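Long-range contacts in D-aminopeptidase (Burkholderia sp. LK4, PDB 5TZB), which probably hydrolyses peptides to release N-terminal residues, including beta-amino acids, as a beta-aminopeptidase of the Ntn-hydrolase type: residues T96-I101 / M142-E147; T114-V119 / N154-Q159; C191-G196 / V224-R229; T266-L271 / K327-D332. All coordinates share one frame; numbering follows the deposited sequence. Where two conformers were deposited one is given.

Contact 1: residues T96-I101 / M142-E147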
loop_
_atom_site.group_PDB
_atom_site.type_symbol
_atom_site.label_atom_id
_atom_site.label_comp_id
_atom_site.label_asym_id
_atom_site.label_seq_id
_atom_site.Cartn_x
_atom_site.Cartn_y
_atom_site.Cartn_z
ATOM N N THR C 96 2.781 7.038 -15.980
ATOM C CA THR C 96 2.453 5.785 -16.667
ATOM C C THR C 96 3.471 4.722 -16.281
ATOM O O THR C 96 4.537 5.043 -15.753
ATOM C CB THR C 96 2.393 5.949 -18.215
ATOM O OG1 THR C 96 3.674 6.341 -18.722
ATOM C CG2 THR C 96 1.376 7.005 -18.588
ATOM N N GLY C 97 3.102 3.455 -16.453
ATOM C CA GLY C 97 4.022 2.340 -16.250
ATOM C C GLY C 97 4.300 1.948 -14.810
ATOM O O GLY C 97 5.098 1.046 -14.547
ATOM N N LEU C 98 3.637 2.591 -13.852
ATOM C CA LEU C 98 3.984 2.328 -12.458
ATOM C C LEU C 98 3.350 1.070 -11.874
ATOM O O LEU C 98 3.869 0.513 -10.902
ATOM C CB LEU C 98 3.618 3.521 -11.574
ATOM C CG LEU C 98 4.374 4.833 -11.814
ATOM C CD1 LEU C 98 4.155 5.781 -10.646
ATOM C CD2 LEU C 98 5.845 4.587 -12.051
ATOM N N GLU C 99 2.231 0.613 -12.424
ATOM C CA GLU C 99 1.555 -0.524 -11.789
ATOM C C GLU C 99 2.356 -1.822 -11.851
ATOM O O GLU C 99 2.358 -2.586 -10.880
ATOM C CB GLU C 99 0.162 -0.744 -12.389
ATOM C CG GLU C 99 -0.784 0.435 -12.142
ATOM C CD GLU C 99 -0.908 0.848 -10.664
ATOM O OE1 GLU C 99 -0.809 0.001 -9.727
ATOM O OE2 GLU C 99 -1.134 2.052 -10.439
ATOM N N TRP C 100 3.040 -2.072 -12.963
ATOM C CA TRP C 100 3.859 -3.287 -13.057
ATOM C C TRP C 100 5.127 -3.141 -12.226
ATOM O O TRP C 100 5.651 -4.125 -11.737
ATOM C CB TRP C 100 4.208 -3.604 -14.507
ATOM C CG TRP C 100 4.905 -4.962 -14.725
ATOM C CD1 TRP C 100 6.088 -5.174 -15.386
ATOM C CD2 TRP C 100 4.439 -6.270 -14.320
ATOM N NE1 TRP C 100 6.389 -6.522 -15.410
ATOM C CE2 TRP C 100 5.396 -7.214 -14.764
ATOM C CE3 TRP C 100 3.322 -6.730 -13.613
ATOM C CZ2 TRP C 100 5.253 -8.596 -14.542
ATOM C CZ3 TRP C 100 3.187 -8.104 -13.382
ATOM C CH2 TRP C 100 4.154 -9.017 -13.845
ATOM N N ILE C 101 5.611 -1.912 -12.045
ATOM C CA ILE C 101 6.718 -1.699 -11.111
ATOM C C ILE C 101 6.293 -2.051 -9.685
ATOM O O ILE C 101 7.052 -2.690 -8.954
ATOM C CB ILE C 101 7.242 -0.255 -11.143
ATOM C CG1 ILE C 101 7.742 0.107 -12.537
ATOM C CG2 ILE C 101 8.372 -0.077 -10.136
ATOM C CD1 ILE C 101 9.081 -0.477 -12.855
ATOM N N MET C 142 5.067 -0.932 -21.647
ATOM C CA MET C 142 4.523 -0.061 -20.600
ATOM C C MET C 142 5.577 0.941 -20.088
ATOM O O MET C 142 6.127 0.760 -18.993
ATOM C CB MET C 142 3.978 -0.908 -19.444
ATOM C CG MET C 142 2.791 -1.830 -19.827
ATOM S SD MET C 142 2.222 -2.853 -18.459
ATOM C CE MET C 142 3.631 -3.952 -18.244
ATOM N N PRO C 143 5.869 1.990 -20.879
ATOM C CA PRO C 143 6.892 2.984 -20.504
ATOM C C PRO C 143 6.566 3.786 -19.230
ATOM O O PRO C 143 5.399 4.041 -18.918
ATOM C CB PRO C 143 6.948 3.914 -21.721
ATOM C CG PRO C 143 6.306 3.117 -22.867
ATOM C CD PRO C 143 5.275 2.266 -22.196
ATOM N N VAL C 144 7.606 4.172 -18.497
ATOM C CA VAL C 144 7.426 4.998 -17.315
ATOM C C VAL C 144 7.597 6.463 -17.687
ATOM O O VAL C 144 8.672 6.886 -18.109
ATOM C CB VAL C 144 8.421 4.629 -16.187
ATOM C CG1 VAL C 144 8.279 5.609 -14.997
ATOM C CG2 VAL C 144 8.198 3.172 -15.719
ATOM N N VAL C 145 6.526 7.236 -17.550
ATOM C CA VAL C 145 6.584 8.659 -17.831
ATOM C C VAL C 145 6.051 9.375 -16.605
ATOM O O VAL C 145 5.023 8.976 -16.049
ATOM C CB VAL C 145 5.776 9.050 -19.079
ATOM C CG1 VAL C 145 5.905 10.550 -19.354
ATOM C CG2 VAL C 145 6.261 8.263 -20.286
ATOM N N MET C 146 6.791 10.386 -16.145
ATOM C CA MET C 146 6.391 11.163 -14.982
ATOM C C MET C 146 6.381 12.628 -15.374
ATOM O O MET C 146 6.863 12.977 -16.451
ATOM C CB MET C 146 7.324 10.881 -13.808
ATOM C CG MET C 146 7.207 9.434 -13.310
ATOM S SD MET C 146 8.335 9.030 -11.969
ATOM C CE MET C 146 9.864 8.849 -12.886
ATOM N N GLU C 147 5.828 13.490 -14.518
ATOM C CA GLU C 147 5.596 14.868 -14.916
ATOM C C GLU C 147 5.608 15.858 -13.763
ATOM O O GLU C 147 5.427 15.478 -12.606
ATOM C CB GLU C 147 4.249 14.987 -15.642
ATOM C CG GLU C 147 3.037 14.520 -14.833
ATOM C CD GLU C 147 2.563 15.538 -13.779
ATOM O OE1 GLU C 147 2.814 16.757 -13.935
ATOM O OE2 GLU C 147 1.927 15.105 -12.793
HETATM O O HOH W 1 6.471 -0.349 -16.593
#
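With chi1 at 62°, Thr96 sets OG1 between its own N and carbonyl carbon, which turns the hydroxyl toward the chain of Pro143-Val145; Val144 holds CG1 anti to its N (chi1 175°), so that CG1 and CG2 spread over the start of the other segment. The Thr96 hydroxyl donates to Pro143 O at 2.9 Å between OG1 and O, approaching from above the carbonyl plane rather than on a lone pair. Beside it the backbone bond from Thr96 N to Val145 O measures 3.0 Å. The return bonds from Val145 N to Thr96 O and OG1 are weak. Val144 CA adds a nearly straight CA-H...O contact to Thr96 O, 3.3 Å away. Strand 95-96, antiparallel to strand 144-148, is the outermost strand, within this chain, of a mixed five-stranded sheet, and the chain leaves it directly into helix 98-104. Gly97 makes that turn with positive phi (77°), its CA 3.5 Å from Pro143 O in a CA-H...O contact. A water donates to both Gly97 O and Met142 O and so bridges the two chains where they diverge. On the helix, the Leu98 and Val144 side chains cross at about a right angle, with CD2 4.0 Å from CG1, while Met142, bent at its last torsion, brings CE to 3.8 Å from Trp100 CB. Asp94 of the second subunit accepts from Gly97 N.

Contact 2: residues T114-V119 / N154-Q159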
loop_
_atom_site.group_PDB
_atom_site.type_symbol
_atom_site.label_atom_id
_atom_site.label_comp_id
_atom_site.label_asym_id
_atom_site.label_seq_id
_atom_site.Cartn_x
_atom_site.Cartn_y
_atom_site.Cartn_z
ATOM N N THR C 114 8.251 14.866 -18.382
ATOM C CA THR C 114 7.742 15.960 -19.213
ATOM C C THR C 114 6.713 16.786 -18.419
ATOM O O THR C 114 6.679 16.702 -17.205
ATOM C CB THR C 114 7.140 15.424 -20.529
ATOM O OG1 THR C 114 6.840 16.511 -21.413
ATOM C CG2 THR C 114 5.900 14.594 -20.273
ATOM N N ASN C 115 5.894 17.598 -19.087
ATOM C CA ASN C 115 4.848 18.349 -18.388
ATOM C C ASN C 115 3.553 17.539 -18.277
ATOM O O ASN C 115 3.393 16.543 -18.980
ATOM C CB ASN C 115 4.569 19.678 -19.087
ATOM C CG ASN C 115 3.901 19.491 -20.438
ATOM O OD1 ASN C 115 2.696 19.240 -20.515
ATOM N ND2 ASN C 115 4.673 19.634 -21.508
ATOM N N THR C 116 2.634 17.985 -17.416
ATOM C CA THR C 116 1.428 17.222 -17.075
ATOM C C THR C 116 0.530 16.865 -18.262
ATOM O O THR C 116 -0.083 15.798 -18.276
ATOM C CB THR C 116 0.560 17.973 -16.035
ATOM O OG1 THR C 116 1.405 18.548 -15.021
ATOM C CG2 THR C 116 -0.442 17.011 -15.396
ATOM N N HIS C 117 0.429 17.754 -19.242
ATOM C CA HIS C 117 -0.494 17.525 -20.339
ATOM C C HIS C 117 0.148 16.836 -21.548
ATOM O O HIS C 117 -0.502 16.621 -22.564
ATOM C CB HIS C 117 -1.142 18.850 -20.742
ATOM C CG HIS C 117 -2.101 19.368 -19.713
ATOM N ND1 HIS C 117 -2.758 20.574 -19.830
ATOM C CD2 HIS C 117 -2.531 18.817 -18.552
ATOM C CE1 HIS C 117 -3.535 20.757 -18.777
ATOM N NE2 HIS C 117 -3.419 19.701 -17.987
ATOM N N SER C 118 1.408 16.452 -21.415
ATOM C CA SER C 118 2.113 15.794 -22.504
ATOM C C SER C 118 2.478 14.334 -22.200
ATOM O O SER C 118 3.122 13.670 -23.021
ATOM C CB SER C 118 3.387 16.584 -22.843
ATOM O OG SER C 118 3.081 17.896 -23.274
ATOM N N VAL C 119 2.085 13.838 -21.031
ATOM C CA VAL C 119 2.465 12.485 -20.606
ATOM C C VAL C 119 2.042 11.384 -21.585
ATOM O O VAL C 119 2.838 10.503 -21.916
ATOM C CB VAL C 119 1.895 12.166 -19.212
ATOM C CG1 VAL C 119 2.044 10.643 -18.871
ATOM C CG2 VAL C 119 2.587 13.041 -18.158
ATOM N N ASN C 154 4.734 28.004 -19.369
ATOM C CA ASN C 154 4.505 27.244 -20.599
ATOM C C ASN C 154 3.029 27.203 -20.971
ATOM O O ASN C 154 2.162 27.186 -20.091
ATOM C CB ASN C 154 5.022 25.807 -20.443
ATOM C CG ASN C 154 4.804 24.962 -21.688
ATOM O OD1 ASN C 154 5.224 25.334 -22.786
ATOM N ND2 ASN C 154 4.112 23.835 -21.527
ATOM N N ASP C 155 2.752 27.166 -22.269
ATOM C CA ASP C 155 1.400 26.973 -22.779
ATOM C C ASP C 155 1.033 25.495 -22.634
ATOM O O ASP C 155 1.063 24.730 -23.597
ATOM C CB ASP C 155 1.322 27.434 -24.240
ATOM C CG ASP C 155 -0.054 27.225 -24.859
ATOM O OD1 ASP C 155 -1.059 27.197 -24.116
ATOM O OD2 ASP C 155 -0.123 27.100 -26.099
ATOM N N ILE C 156 0.677 25.098 -21.419
ATOM C CA ILE C 156 0.560 23.680 -21.114
ATOM C C ILE C 156 -0.681 23.060 -21.760
ATOM O O ILE C 156 -0.717 21.849 -21.998
ATOM C CB ILE C 156 0.546 23.424 -19.584
ATOM C CG1 ILE C 156 0.894 21.959 -19.290
ATOM C CG2 ILE C 156 -0.797 23.847 -18.951
ATOM C CD1 ILE C 156 1.056 21.618 -17.810
ATOM N N TRP C 157 -1.685 23.886 -22.054
ATOM C CA TRP C 157 -2.885 23.409 -22.736
ATOM C C TRP C 157 -2.628 23.226 -24.225
ATOM O O TRP C 157 -3.382 22.545 -24.914
ATOM C CB TRP C 157 -4.050 24.373 -22.508
ATOM C CG TRP C 157 -4.646 24.255 -21.142
ATOM C CD1 TRP C 157 -4.481 25.124 -20.095
ATOM C CD2 TRP C 157 -5.507 23.208 -20.663
ATOM N NE1 TRP C 157 -5.181 24.676 -18.994
ATOM C CE2 TRP C 157 -5.813 23.503 -19.314
ATOM C CE3 TRP C 157 -6.040 22.050 -21.241
ATOM C CZ2 TRP C 157 -6.642 22.689 -18.541
ATOM C CZ3 TRP C 157 -6.852 21.241 -20.475
ATOM C CH2 TRP C 157 -7.149 21.564 -19.133
ATOM N N GLY C 158 -1.540 23.816 -24.706
ATOM C CA GLY C 158 -1.179 23.747 -26.106
ATOM C C GLY C 158 -0.641 22.385 -26.514
ATOM O O GLY C 158 -0.579 22.084 -27.705
ATOM N N GLN C 159 -0.221 21.589 -25.532
ATOM C CA GLN C 159 0.290 20.229 -25.766
ATOM C C GLN C 159 1.323 20.228 -26.888
ATOM O O GLN C 159 1.122 19.617 -27.942
ATOM C CB GLN C 159 -0.872 19.252 -26.053
ATOM C CG GLN C 159 -1.753 18.986 -24.806
ATOM C CD GLN C 159 -2.899 17.992 -25.038
ATOM O OE1 GLN C 159 -3.698 18.149 -25.960
ATOM N NE2 GLN C 159 -2.991 16.980 -24.184
HETATM O O HOH W 2 1.458 20.275 -22.794
#
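His117 lies between Ile156, Trp157 and Gln159 and has the largest share of the buried area. Its edge points into the face of Trp157 in a T-shaped stack: CE1 stands 3.4 Å above the indole plane, the centroids of the imidazole and the six-membered ring are 4.4 Å apart, and the planes meet at 59°. Over one face of the imidazole lies Ile156 CD1. ND1 donates a weak, bent bond to Ile156 O, 3.2 Å away, while NE2 accepts from Cys141 N of the second subunit. The carbonyl of His117 is gripped separately: Gln159 NE2 reaches His117 O at 3.0 Å, in the carbonyl plane and close to the plane of its own amide. An extended chain beyond CG carries the Gln159 amide that far.

In the next shell, Asn115 OD1 accepts from His117 N at 3.0 Å, an Asx turn that overlaps the type I turn from Asn115 to Ser118 and presents the imidazole to Ile156. Ile156 CG1 packs 3.5 Å from Asn115 OD1, its chain running past Asn115 in the opposite direction. One water links Asn115 OD1, Ser118 OG and Ile156 O. Asn115 ND2 is held by Thr65, and Asn154 OD1 by Arg64 N.

The turn joins the end of strand 111-115 to helix 119-129, and the loop 154-159, between strand 144-148 and helix 163-172, closes over it beside strand 63-71.

Contact 3: residues C191-G196 / V224-R229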
loop_
_atom_site.group_PDB
_atom_site.type_symbol
_atom_site.label_atom_id
_atom_site.label_comp_id
_atom_site.label_asym_id
_atom_site.label_seq_id
_atom_site.Cartn_x
_atom_site.Cartn_y
_atom_site.Cartn_z
ATOM N N CYS C 191 10.934 26.353 -8.718
ATOM C CA CYS C 191 11.208 25.680 -7.449
ATOM C C CYS C 191 11.518 26.693 -6.348
ATOM O O CYS C 191 12.347 27.588 -6.522
ATOM C CB CYS C 191 12.358 24.686 -7.612
ATOM S SG CYS C 191 12.773 23.754 -6.117
ATOM N N HIS C 192 10.823 26.561 -5.223
ATOM C CA HIS C 192 10.924 27.527 -4.132
ATOM C C HIS C 192 10.795 28.975 -4.624
ATOM O O HIS C 192 11.478 29.883 -4.141
ATOM C CB HIS C 192 12.227 27.317 -3.351
ATOM C CG HIS C 192 12.195 26.098 -2.477
ATOM N ND1 HIS C 192 11.458 26.043 -1.312
ATOM C CD2 HIS C 192 12.801 24.891 -2.595
ATOM C CE1 HIS C 192 11.616 24.855 -0.748
ATOM N NE2 HIS C 192 12.431 24.141 -1.504
ATOM N N GLU C 193 9.918 29.157 -5.613
ATOM C CA GLU C 193 9.616 30.461 -6.187
ATOM C C GLU C 193 10.861 31.103 -6.805
ATOM O O GLU C 193 10.947 32.325 -6.930
ATOM C CB GLU C 193 8.977 31.363 -5.129
ATOM C CG GLU C 193 7.753 30.713 -4.510
ATOM C CD GLU C 193 7.075 31.572 -3.462
ATOM O OE1 GLU C 193 6.903 31.099 -2.310
ATOM O OE2 GLU C 193 6.688 32.702 -3.800
ATOM N N PHE C 194 11.831 30.258 -7.145
ATOM C CA PHE C 194 12.924 30.607 -8.046
ATOM C C PHE C 194 12.820 29.716 -9.271
ATOM O O PHE C 194 11.973 28.819 -9.309
ATOM C CB PHE C 194 14.285 30.395 -7.398
ATOM C CG PHE C 194 14.589 31.336 -6.285
ATOM C CD1 PHE C 194 14.851 32.677 -6.539
ATOM C CD2 PHE C 194 14.657 30.873 -4.977
ATOM C CE1 PHE C 194 15.151 33.555 -5.499
ATOM C CE2 PHE C 194 14.962 31.739 -3.933
ATOM C CZ PHE C 194 15.208 33.084 -4.194
ATOM N N LYS C 195 13.718 29.891 -10.237
ATOM C CA LYS C 195 13.741 28.991 -11.395
ATOM C C LYS C 195 14.089 27.570 -10.982
ATOM O O LYS C 195 15.061 27.341 -10.255
ATOM C CB LYS C 195 14.743 29.472 -12.450
ATOM C CG LYS C 195 14.748 28.614 -13.720
ATOM C CD LYS C 195 13.428 28.735 -14.476
ATOM C CE LYS C 195 13.364 27.793 -15.682
ATOM N NZ LYS C 195 13.139 26.371 -15.289
ATOM N N GLY C 196 13.302 26.606 -11.455
ATOM C CA GLY C 196 13.534 25.217 -11.118
ATOM C C GLY C 196 13.954 24.379 -12.310
ATOM O O GLY C 196 14.509 24.902 -13.281
ATOM N N VAL C 224 7.560 26.526 -1.328
ATOM C CA VAL C 224 7.415 27.946 -1.089
ATOM C C VAL C 224 8.765 28.534 -0.689
ATOM O O VAL C 224 9.637 27.854 -0.129
ATOM C CB VAL C 224 6.359 28.243 -0.008
ATOM C CG1 VAL C 224 5.071 27.476 -0.317
ATOM C CG2 VAL C 224 6.853 27.824 1.334
ATOM N N ARG C 225 8.923 29.805 -1.010
ATOM C CA ARG C 225 10.170 30.531 -0.805
ATOM C C ARG C 225 10.800 30.372 0.593
ATOM O O ARG C 225 11.939 29.895 0.716
ATOM C CB ARG C 225 9.920 32.016 -1.083
ATOM C CG ARG C 225 11.139 32.893 -0.905
ATOM C CD ARG C 225 12.209 32.641 -1.968
ATOM N NE ARG C 225 11.760 32.918 -3.334
ATOM C CZ ARG C 225 11.561 34.145 -3.825
ATOM N NH1 ARG C 225 11.743 35.216 -3.051
ATOM N NH2 ARG C 225 11.170 34.311 -5.087
ATOM N N GLU C 226 10.078 30.800 1.631
ATOM C CA GLU C 226 10.634 30.824 2.992
ATOM C C GLU C 226 11.138 29.475 3.480
ATOM O O GLU C 226 11.955 29.428 4.388
ATOM C CB GLU C 226 9.642 31.390 4.023
ATOM C CG GLU C 226 8.246 30.811 3.978
ATOM C CD GLU C 226 7.328 31.524 2.996
ATOM O OE1 GLU C 226 7.783 31.928 1.901
ATOM O OE2 GLU C 226 6.130 31.658 3.326
ATOM N N MET C 227 10.611 28.384 2.924
ATOM C CA MET C 227 10.953 27.040 3.391
ATOM C C MET C 227 12.297 26.531 2.852
ATOM O O MET C 227 12.758 25.463 3.264
ATOM C CB MET C 227 9.858 26.029 3.008
ATOM C CG MET C 227 8.551 26.197 3.765
ATOM S SD MET C 227 8.635 25.889 5.529
ATOM C CE MET C 227 6.929 26.223 5.987
ATOM N N LEU C 228 12.891 27.241 1.889
ATOM C CA LEU C 228 14.145 26.786 1.273
ATOM C C LEU C 228 15.275 26.595 2.301
ATOM O O LEU C 228 15.555 27.494 3.098
ATOM C CB LEU C 228 14.605 27.776 0.200
ATOM C CG LEU C 228 15.938 27.452 -0.486
ATOM C CD1 LEU C 228 15.929 26.096 -1.208
ATOM C CD2 LEU C 228 16.376 28.588 -1.416
ATOM N N ARG C 229 15.900 25.417 2.296
ATOM C CA ARG C 229 17.062 25.168 3.147
ATOM C C ARG C 229 18.183 24.521 2.331
ATOM O O ARG C 229 17.947 23.601 1.553
ATOM C CB ARG C 229 16.697 24.286 4.355
ATOM C CG ARG C 229 15.501 24.779 5.179
ATOM C CD ARG C 229 15.541 24.313 6.647
ATOM N NE ARG C 229 15.889 22.898 6.782
ATOM C CZ ARG C 229 15.720 22.173 7.889
ATOM N NH1 ARG C 229 15.175 22.708 8.972
ATOM N NH2 ARG C 229 16.088 20.900 7.905
HETATM O O HOH W 3 5.953 32.584 -0.466
#
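Hydrogen bonds between Arg225 and the turn at His192-Glu193 dominate this contact. Arg225 NE donates to His192 O at 3.2 Å and NH2 to Glu193 O at 2.7 Å, both acceptors lying within about 5° of the guanidinium plane, so one side of the group spans two successive carbonyls. Bends at chi2 and chi3 fold the arginine chain back to place it there. In return the extended Glu193 side chain takes the amide of Arg225: N to OE1 is 2.7 Å and almost straight, at 173°, though OE1 is met from above the carboxylate plane. His192 ND1 donates to Val224 O at 2.8 Å; Val224 O lies in the imidazole plane, while ND1 comes in from above the carbonyl plane, and Met227 N reaches the same oxygen from its opposite face.

Contacts over ring faces add to these bonds. The guanidinium lies flat on Phe194, centres 4.1 Å apart and planes at 17°, a cation-pi arrangement. Leu228 CD1 sits over the His192 ring, 4.0 Å from its centroid, as a CH-pi contact.

Electrostatics enter through Glu226, whose OE1 lies 4.4 Å from Glu193 OE1; a water donating to both probably eases the approach of these like charges. The other Glu193 oxygen bonds Ser244, while Arg225 NH1 bonds Leu239 O and Val242 O, and NH2 also reaches Pro243 O.

The first segment holds a type I' turn from Cys191 to Phe194, the two-residue loop of a beta hairpin between strands 190-191 and 194-195, and it is clasped by an arginine from the loop that follows strand 213-220.

Contact 4: residues T266-L271 / K327-D332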
loop_
_atom_site.group_PDB
_atom_site.type_symbol
_atom_site.label_atom_id
_atom_site.label_comp_id
_atom_site.label_asym_id
_atom_site.label_seq_id
_atom_site.Cartn_x
_atom_site.Cartn_y
_atom_site.Cartn_z
ATOM N N THR C 266 21.053 2.890 -8.868
ATOM C CA THR C 266 22.211 2.328 -8.181
ATOM C C THR C 266 22.687 1.073 -8.869
ATOM O O THR C 266 21.879 0.337 -9.445
ATOM C CB THR C 266 21.914 1.991 -6.704
ATOM O OG1 THR C 266 23.115 1.541 -6.076
ATOM C CG2 THR C 266 20.858 0.892 -6.580
ATOM N N ASP C 267 23.993 0.808 -8.789
ATOM C CA ASP C 267 24.514 -0.447 -9.326
ATOM C C ASP C 267 24.564 -1.528 -8.256
ATOM O O ASP C 267 25.018 -2.639 -8.522
ATOM C CB ASP C 267 25.909 -0.266 -9.934
ATOM C CG ASP C 267 26.927 0.258 -8.942
ATOM O OD1 ASP C 267 26.545 0.694 -7.832
ATOM O OD2 ASP C 267 28.131 0.248 -9.289
ATOM N N ALA C 268 24.080 -1.209 -7.058
ATOM C CA ALA C 268 23.898 -2.229 -6.031
ATOM C C ALA C 268 22.867 -3.273 -6.497
ATOM O O ALA C 268 21.917 -2.936 -7.193
ATOM C CB ALA C 268 23.460 -1.588 -4.717
ATOM N N PRO C 269 23.077 -4.552 -6.151
ATOM C CA PRO C 269 22.096 -5.583 -6.531
ATOM C C PRO C 269 20.877 -5.586 -5.604
ATOM O O PRO C 269 20.829 -6.365 -4.661
ATOM C CB PRO C 269 22.886 -6.887 -6.403
ATOM C CG PRO C 269 23.924 -6.583 -5.340
ATOM C CD PRO C 269 24.294 -5.128 -5.545
ATOM N N LEU C 270 19.965 -4.638 -5.802
ATOM C CA LEU C 270 18.764 -4.546 -4.985
ATOM C C LEU C 270 17.602 -5.302 -5.602
ATOM O O LEU C 270 17.348 -5.172 -6.806
ATOM C CB LEU C 270 18.364 -3.083 -4.780
ATOM C CG LEU C 270 19.327 -2.219 -3.954
ATOM C CD1 LEU C 270 18.747 -0.826 -3.782
ATOM C CD2 LEU C 270 19.606 -2.853 -2.606
ATOM N N LEU C 271 16.890 -6.055 -4.769
ATOM C CA LEU C 271 15.639 -6.721 -5.157
ATOM C C LEU C 271 14.495 -5.700 -5.227
ATOM O O LEU C 271 14.633 -4.600 -4.675
ATOM C CB LEU C 271 15.298 -7.827 -4.157
ATOM C CG LEU C 271 16.329 -8.947 -4.024
ATOM C CD1 LEU C 271 15.859 -9.971 -3.013
ATOM C CD2 LEU C 271 16.578 -9.587 -5.386
ATOM N N LYS C 327 21.184 -11.671 -6.883
ATOM C CA LYS C 327 21.852 -11.254 -5.662
ATOM C C LYS C 327 21.045 -10.219 -4.902
ATOM O O LYS C 327 20.347 -9.408 -5.500
ATOM C CB LYS C 327 23.228 -10.677 -5.969
ATOM C CG LYS C 327 24.218 -11.694 -6.463
ATOM C CD LYS C 327 25.550 -11.009 -6.684
ATOM C CE LYS C 327 26.552 -11.968 -7.291
ATOM N NZ LYS C 327 27.831 -11.252 -7.548
ATOM N N MET C 328 21.185 -10.235 -3.586
ATOM C CA MET C 328 20.522 -9.258 -2.751
ATOM C C MET C 328 21.527 -8.608 -1.806
ATOM O O MET C 328 22.374 -9.278 -1.202
ATOM C CB MET C 328 19.373 -9.910 -1.987
ATOM C CG MET C 328 19.607 -10.173 -0.521
ATOM S SD MET C 328 18.121 -10.854 0.272
ATOM C CE MET C 328 17.088 -9.411 0.427
ATOM N N VAL C 329 21.445 -7.294 -1.704
ATOM C CA VAL C 329 22.254 -6.567 -0.742
ATOM C C VAL C 329 21.736 -6.992 0.622
ATOM O O VAL C 329 20.528 -7.019 0.840
ATOM C CB VAL C 329 22.147 -5.016 -0.935
ATOM C CG1 VAL C 329 22.804 -4.248 0.228
ATOM C CG2 VAL C 329 22.766 -4.587 -2.275
ATOM N N ASN C 330 22.627 -7.387 1.521
ATOM C CA ASN C 330 22.215 -7.732 2.876
ATOM C C ASN C 330 21.782 -6.486 3.633
ATOM O O ASN C 330 22.341 -5.398 3.411
ATOM C CB ASN C 330 23.346 -8.475 3.605
ATOM C CG ASN C 330 23.506 -9.907 3.086
ATOM O OD1 ASN C 330 22.512 -10.590 2.854
ATOM N ND2 ASN C 330 24.738 -10.328 2.820
ATOM N N ASN C 331 20.792 -6.638 4.518
ATOM C CA ASN C 331 20.173 -5.473 5.143
ATOM C C ASN C 331 21.138 -4.698 6.027
ATOM O O ASN C 331 20.935 -3.495 6.259
ATOM C CB ASN C 331 18.925 -5.880 5.932
ATOM C CG ASN C 331 17.736 -6.226 5.021
ATOM O OD1 ASN C 331 17.633 -5.731 3.897
ATOM N ND2 ASN C 331 16.852 -7.087 5.500
ATOM N N ASP C 332 22.210 -5.347 6.483
ATOM C CA ASP C 332 23.206 -4.613 7.251
ATOM C C ASP C 332 24.140 -3.815 6.345
ATOM O O ASP C 332 25.067 -3.164 6.832
ATOM C CB ASP C 332 24.019 -5.534 8.172
ATOM C CG ASP C 332 24.749 -6.659 7.427
ATOM O OD1 ASP C 332 24.805 -6.680 6.176
ATOM O OD2 ASP C 332 25.292 -7.529 8.137
#
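Pro269, the centre of an inverse gamma turn, turns its carbonyl toward the strand carrying Met328 and Val329, the nearest CA atoms of the segments being those of Pro269 and Met328 at 5.5 Å. Only a weak bond results, from Val329 N to Pro269 O at 3.2 Å and 132°, with a CA-H...O contact from Met328 CA to the same oxygen. The side chains then do most of the joining. Val329 CG2 is the hub: it meets Pro269 CD at 3.6 Å, Leu270 CD2 at 3.6 Å and Ala268 CB at 3.9 Å, with the proline ring and the valine at about a right angle. With CG1 anti to its N (chi1 170°), the valine puts CG2 on the side where these three lie. Farther along, Leu271 CD1 rests 3.7 Å from Met328 CB and equally near its CE, because the methionine bends at its last torsion. Pro269 CB also lies against Lys327 CB.

Leu271 is at the N-cap position of helix 272-289, and a calcium ion lies about 4 Å from its side chain. Segment 266-271 leads from strand 260-266 into this helix; its Leu270 also packs on helix 331-355, which follows strand 323-329. Lys327-Val329 pair antiparallel with a strand of the third subunit, so the sheet continues across the interface.

How the contacts relate
Contacts 1 and 2 cross along the chain, their segments alternating, and they touch: their centres are 18 Å apart, strands 111-115 and 144-148 are neighbours in the five-stranded sheet, and Thr116 OG1 approaches Glu147 OE1 to 2.5 Å, a probable hydrogen bond. Contacts 3 and 4 follow in series. Contact 3 is 22 Å from contact 2, centre to centre, while contact 4 stands on the opposite side of the chain's centre from contacts 2 and 3, at 37 and 35 Å. Side chains of contacts 3 and 4 both pack on helices 272-289 and 331-355. All four lie within the peptidase family S58 range, and each touches another subunit, consistent with the same regions serving both the chain's own packing and the tetramer.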